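Local coordinates for putative O-Methyltransferase (Corynebacterium glutamicum, PDB 3DR5), which is probably an S-adenosyl-L-methionine-dependent O-methyltransferase whose acceptor substrate is not established, at residues R191-E194 against G195-V198; G135-P139 against M140-A144. All blocks are in the same frame, centred on the assembly; numbering follows the deposited sequence.

Interaction 1. Residues R191-E194 against G195-V198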
ATOM      1  N   ARG A 191      -0.337  15.970  -7.938  1.00 40.01           N
ATOM      2  CA  ARG A 191      -0.864  16.523  -6.695  1.00 43.13           C
ATOM      3  C   ARG A 191      -1.956  17.572  -6.904  1.00 44.80           C
ATOM      4  O   ARG A 191      -2.558  18.051  -5.946  1.00 44.64           O
ATOM      5  CB  ARG A 191       0.277  17.114  -5.868  1.00 41.94           C
ATOM      6  CG  ARG A 191       1.190  16.067  -5.227  1.00 42.77           C
ATOM      7  CD  ARG A 191       2.539  16.664  -4.866  1.00 46.32           C
ATOM      8  NE  ARG A 191       2.420  18.098  -4.641  1.00 51.32           N
ATOM      9  CZ  ARG A 191       3.308  18.995  -5.050  1.00 50.72           C
ATOM     10  NH1 ARG A 191       4.393  18.616  -5.712  1.00 50.42           N
ATOM     11  NH2 ARG A 191       3.108  20.277  -4.797  1.00 53.35           N
ATOM     12  N   SER A 192      -2.226  17.904  -8.162  1.00 45.68           N
ATOM     13  CA  SER A 192      -3.230  18.905  -8.489  1.00 46.18           C
ATOM     14  C   SER A 192      -4.567  18.296  -8.898  1.00 46.25           C
ATOM     15  O   SER A 192      -5.589  18.986  -8.891  1.00 46.21           O
ATOM     16  CB  SER A 192      -2.734  19.797  -9.631  1.00 47.71           C
ATOM     17  OG  SER A 192      -2.967  19.192 -10.905  1.00 47.27           O
ATOM     18  N   ILE A 193      -4.576  17.014  -9.254  1.00 47.19           N
ATOM     19  CA  ILE A 193      -5.814  16.409  -9.705  1.00 46.69           C
ATOM     20  C   ILE A 193      -6.795  16.186  -8.570  1.00 45.97           C
ATOM     21  O   ILE A 193      -6.415  15.839  -7.458  1.00 45.13           O
ATOM     22  CB  ILE A 193      -5.526  15.124 -10.547  1.00 46.55           C
ATOM     23  CG1 ILE A 193      -6.558  14.052 -10.262  1.00 48.58           C
ATOM     24  CG2 ILE A 193      -4.107  14.658 -10.331  1.00 48.52           C
ATOM     25  CD1 ILE A 193      -5.977  12.658 -10.265  1.00 53.08           C
ATOM     26  N   GLU A 194      -8.070  16.400  -8.875  1.00 46.10           N
ATOM     27  CA  GLU A 194      -9.132  16.307  -7.890  1.00 46.72           C
ATOM     28  C   GLU A 194      -9.801  14.947  -7.792  1.00 45.13           C
ATOM     29  O   GLU A 194      -9.955  14.247  -8.789  1.00 44.75           O
ATOM     30  CB  GLU A 194     -10.170  17.389  -8.190  1.00 48.29           C
ATOM     31  CG  GLU A 194     -10.934  17.913  -6.983  1.00 53.72           C
ATOM     32  CD  GLU A 194     -10.173  18.982  -6.219  1.00 60.45           C
ATOM     33  OE1 GLU A 194      -9.238  19.578  -6.799  1.00 61.44           O
ATOM     34  OE2 GLU A 194     -10.523  19.238  -5.046  1.00 63.38           O
ATOM     35  N   GLY A 195     -10.206  14.589  -6.581  1.00 42.68           N
ATOM     36  CA  GLY A 195     -10.836  13.304  -6.383  1.00 41.19           C
ATOM     37  C   GLY A 195      -9.799  12.198  -6.487  1.00 38.96           C
ATOM     38  O   GLY A 195     -10.105  11.077  -6.895  1.00 38.68           O
ATOM     39  N   ALA A 196      -8.554  12.522  -6.142  1.00 37.97           N
ATOM     40  CA  ALA A 196      -7.453  11.551  -6.176  1.00 38.03           C
ATOM     41  C   ALA A 196      -6.785  11.478  -4.822  1.00 38.17           C
ATOM     42  O   ALA A 196      -6.632  12.502  -4.145  1.00 39.15           O
ATOM     43  CB  ALA A 196      -6.403  11.943  -7.195  1.00 37.01           C
ATOM     44  N   HIS A 197      -6.395  10.273  -4.413  1.00 36.67           N
ATOM     45  CA  HIS A 197      -5.627  10.130  -3.177  1.00 34.86           C
ATOM     46  C   HIS A 197      -4.201   9.898  -3.680  1.00 34.12           C
ATOM     47  O   HIS A 197      -3.947   9.027  -4.530  1.00 34.95           O
ATOM     48  CB  HIS A 197      -6.047   8.913  -2.356  1.00 34.32           C
ATOM     49  CG  HIS A 197      -7.464   8.942  -1.911  1.00 30.53           C
ATOM     50  ND1 HIS A 197      -7.976   9.941  -1.112  1.00 28.83           N
ATOM     51  CD2 HIS A 197      -8.470   8.066  -2.116  1.00 32.70           C
ATOM     52  CE1 HIS A 197      -9.241   9.675  -0.842  1.00 29.31           C
ATOM     53  NE2 HIS A 197      -9.564   8.543  -1.440  1.00 27.66           N
ATOM     54  N   VAL A 198      -3.267  10.691  -3.179  1.00 32.85           N
ATOM     55  CA  VAL A 198      -1.870  10.570  -3.578  1.00 31.44           C
ATOM     56  C   VAL A 198      -1.029  10.077  -2.411  1.00 31.83           C
ATOM     57  O   VAL A 198      -1.042  10.669  -1.335  1.00 33.09           O
ATOM     58  CB  VAL A 198      -1.305  11.929  -4.068  1.00 32.23           C
ATOM     59  CG1 VAL A 198       0.167  11.788  -4.438  1.00 29.85           C
ATOM     60  CG2 VAL A 198      -2.122  12.429  -5.266  1.00 31.51           C
TER
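The loop that joins helix 178-190 to the edge strand 196-201 of the Rossmann-like methyltransferase sheet turns back on itself, and Ile193 and Ala196 meet across it. The chain reverses almost fully: the runs 191-194 and 195-198 point 160° apart. Gly195 makes the turn with a positive phi of 73°. The side chain of Ile193 reaches over to the methyl of Ala196, with CG1 of Ile193 3.7 Å from CB of Ala196. The outer end of Ile193 is modelled too close to that methyl, so its exact position is doubtful. Both residues also touch Trp150 of helix 142-152, so the loop and the start of the strand share one apolar patch on that helix. Ala196 further touches Val210 of the adjoining strand 207-212, and Gly195 and His197 bond through their backbones to Ala213 and Thr211.

Glu194 lies on the outer side of the turn, and its CB points away from the run 195-198. Its CG stands anti to the backbone N (chi1 -151°), beside its own carbonyl carbon. At the open end of the loop, Arg191 forms a salt bridge with Asp187 through NH1 and packs on Thr15 of the second subunit. The aliphatic part of the same side chain faces Val198 loosely, CG of Arg191 lying 4.5 Å from CG1 of Val198.

Interaction 2. Residues G135-P139 against M140-A144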
ATOM      1  N   GLY A 135       2.752   1.370 -13.809  1.00 28.79           N
ATOM      2  CA  GLY A 135       3.509   1.938 -14.904  1.00 28.63           C
ATOM      3  C   GLY A 135       4.995   2.096 -14.616  1.00 29.23           C
ATOM      4  O   GLY A 135       5.392   2.612 -13.568  1.00 26.26           O
ATOM      5  N   GLN A 136       5.819   1.590 -15.525  1.00 30.13           N
ATOM      6  CA  GLN A 136       7.261   1.736 -15.410  1.00 33.40           C
ATOM      7  C   GLN A 136       7.650   2.449 -16.710  1.00 35.44           C
ATOM      8  O   GLN A 136       7.877   1.822 -17.750  1.00 36.80           O
ATOM      9  CB  GLN A 136       7.983   0.380 -15.325  1.00 32.41           C
ATOM     10  CG  GLN A 136       9.495   0.537 -15.260  1.00 33.06           C
ATOM     11  CD  GLN A 136      10.024   0.660 -13.844  1.00 33.64           C
ATOM     12  OE1 GLN A 136      10.603   1.681 -13.468  1.00 35.68           O
ATOM     13  NE2 GLN A 136       9.833  -0.384 -13.051  1.00 29.90           N
ATOM     14  N   VAL A 137       7.734   3.769 -16.645  1.00 36.19           N
ATOM     15  CA  VAL A 137       8.048   4.579 -17.816  1.00 38.42           C
ATOM     16  C   VAL A 137       9.135   5.605 -17.522  1.00 41.25           C
ATOM     17  O   VAL A 137       9.608   5.716 -16.386  1.00 41.64           O
ATOM     18  CB  VAL A 137       6.779   5.323 -18.314  1.00 36.88           C
ATOM     19  CG1 VAL A 137       5.687   4.317 -18.661  1.00 34.48           C
ATOM     20  CG2 VAL A 137       6.265   6.278 -17.228  1.00 35.11           C
ATOM     21  N   SER A 138       9.531   6.348 -18.553  1.00 41.77           N
ATOM     22  CA  SER A 138      10.528   7.395 -18.386  1.00 41.93           C
ATOM     23  C   SER A 138       9.801   8.584 -17.766  1.00 41.25           C
ATOM     24  O   SER A 138       8.598   8.778 -17.987  1.00 40.59           O
ATOM     25  CB  SER A 138      11.119   7.817 -19.730  1.00 42.90           C
ATOM     26  OG  SER A 138      11.884   6.771 -20.284  1.00 48.55           O
ATOM     27  N   PRO A 139      10.519   9.390 -16.977  1.00 42.32           N
ATOM     28  CA  PRO A 139       9.949  10.570 -16.321  1.00 43.29           C
ATOM     29  C   PRO A 139       9.265  11.520 -17.297  1.00 45.67           C
ATOM     30  O   PRO A 139       8.377  12.284 -16.911  1.00 46.01           O
ATOM     31  CB  PRO A 139      11.156  11.211 -15.609  1.00 43.98           C
ATOM     32  CG  PRO A 139      12.371  10.479 -16.145  1.00 42.13           C
ATOM     33  CD  PRO A 139      11.884   9.114 -16.500  1.00 41.37           C
HETATM   34  N   MSE A 140       9.678  11.479 -18.560  1.00 47.45           N
HETATM   35  CA  MSE A 140       9.074  12.359 -19.558  1.00 49.28           C
HETATM   36  C   MSE A 140       7.710  11.845 -20.015  1.00 47.01           C
HETATM   37  O   MSE A 140       6.932  12.576 -20.627  1.00 47.15           O
HETATM   38  CB  MSE A 140      10.030  12.559 -20.751  1.00 51.82           C
HETATM   39  CG  MSE A 140      11.225  13.486 -20.422  1.00 59.82           C
HETATM   40 SE   MSE A 140      11.211  15.229 -21.315  1.00 78.54          SE
HETATM   41  CE  MSE A 140       9.304  15.452 -21.593  1.00 71.46           C
ATOM     42  N   ASP A 141       7.412  10.587 -19.705  1.00 44.94           N
ATOM     43  CA  ASP A 141       6.130   9.994 -20.074  1.00 41.78           C
ATOM     44  C   ASP A 141       5.117   9.959 -18.923  1.00 40.48           C
ATOM     45  O   ASP A 141       3.948   9.634 -19.137  1.00 39.11           O
ATOM     46  CB  ASP A 141       6.332   8.567 -20.579  1.00 42.04           C
ATOM     47  CG  ASP A 141       6.921   8.513 -21.971  1.00 43.17           C
ATOM     48  OD1 ASP A 141       6.505   9.339 -22.800  1.00 41.63           O
ATOM     49  OD2 ASP A 141       7.775   7.638 -22.244  1.00 43.95           O
ATOM     50  N   LEU A 142       5.552  10.314 -17.713  1.00 40.15           N
ATOM     51  CA  LEU A 142       4.678  10.237 -16.543  1.00 39.48           C
ATOM     52  C   LEU A 142       3.344  10.939 -16.604  1.00 39.93           C
ATOM     53  O   LEU A 142       2.305  10.333 -16.318  1.00 40.66           O
ATOM     54  CB  LEU A 142       5.436  10.657 -15.279  1.00 38.67           C
ATOM     55  CG  LEU A 142       6.528   9.699 -14.775  1.00 38.68           C
ATOM     56  CD1 LEU A 142       7.332  10.375 -13.674  1.00 42.38           C
ATOM     57  CD2 LEU A 142       5.894   8.412 -14.258  1.00 38.58           C
ATOM     58  N   LYS A 143       3.381  12.203 -16.993  1.00 38.96           N
ATOM     59  CA  LYS A 143       2.183  13.008 -17.112  1.00 39.51           C
ATOM     60  C   LYS A 143       1.229  12.387 -18.128  1.00 39.15           C
ATOM     61  O   LYS A 143       0.029  12.241 -17.875  1.00 40.10           O
ATOM     62  CB  LYS A 143       2.554  14.417 -17.576  1.00 40.31           C
ATOM     63  CG  LYS A 143       1.834  15.537 -16.836  1.00 43.90           C
ATOM     64  CD  LYS A 143       1.286  16.604 -17.778  1.00 49.29           C
ATOM     65  CE  LYS A 143      -0.208  16.401 -18.028  1.00 53.76           C
ATOM     66  NZ  LYS A 143      -0.808  17.465 -18.882  1.00 56.00           N
ATOM     67  N   ALA A 144       1.767  12.022 -19.285  1.00 39.14           N
ATOM     68  CA  ALA A 144       0.958  11.433 -20.345  1.00 38.68           C
ATOM     69  C   ALA A 144       0.359  10.111 -19.883  1.00 38.00           C
ATOM     70  O   ALA A 144      -0.776   9.780 -20.228  1.00 38.66           O
ATOM     71  CB  ALA A 144       1.807  11.229 -21.606  1.00 37.15           C
TER
HETATM   72  O   HOH W   1       8.497   5.464 -21.224  1.00 31.98           O
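The backbone makes a type I beta turn at Pro139 and Met140 as it passes from strand 130-135 to helix 142-152, and Asp141 N closes the turn by donating to Ser138 O at 2.8 Å. The N-H...O angle of this bond is 154°. Pro139 and Met140, the two inner residues, both have the helix-like backbone angles that define this turn.

A water ties the side chain of Asp141 back to the same place. It accepts from Ser138 N at 3.0 Å and donates to Asp141 OD2 at 2.5 Å, which is short for such a bond. Asp141 thus meets Ser138 twice, directly through its backbone N and through the water at its carboxylate. With CG beside the backbone N (chi1 -75°), the carboxylate is turned to the Ser138 side of the turn, where the water meets it.

On the side of Val137 and Leu142, apolar side chains meet. CG2 of Val137 touches CD2 of Leu142 at 3.7 Å, the two side chains lying at a slant to each other. CB of Val137 also lies 4.0 Å from CB of Asp141. The other branch of Leu142 reaches the proline, with its CD1 3.7 Å from CA of Pro139. Leu142 thus gives one methyl to Val137 and one to Pro139. It is buried in the assembly.

The turn touches two helices of the chain. Pro139 and Met140 touch Asp179, and Leu142 touches Ala186, both on helix 178-190. Asp141 packs on Leu119 of helix 118-121. At the strand end, Gly135 is bonded through its backbone to Val160 and Ala162, and Gln136 to Ile63, which ties the residues leading into the turn to the parallel part of the sheet.

How the interactions relate
Along the chain, interaction 2 comes first, leading from strand 130-135 into helix 142-152; interaction 1 follows later, leading from helix 178-190 into strand 196-201. Their centres are about 17 Å apart and their nearest atoms about 8 Å, so they do not touch. Both are connections of the same mixed sheet. Strand 130-135 lies inside it among parallel strands, whereas 196-201 is an outermost strand within the chain and pairs antiparallel with strand 207-212. Helices 142-152 and 178-190 link the two sites: each helix adjoins one of them along the chain and packs against the other. Interaction 1 also reaches the second subunit, while within the assembly interaction 2 is touched by no other chain.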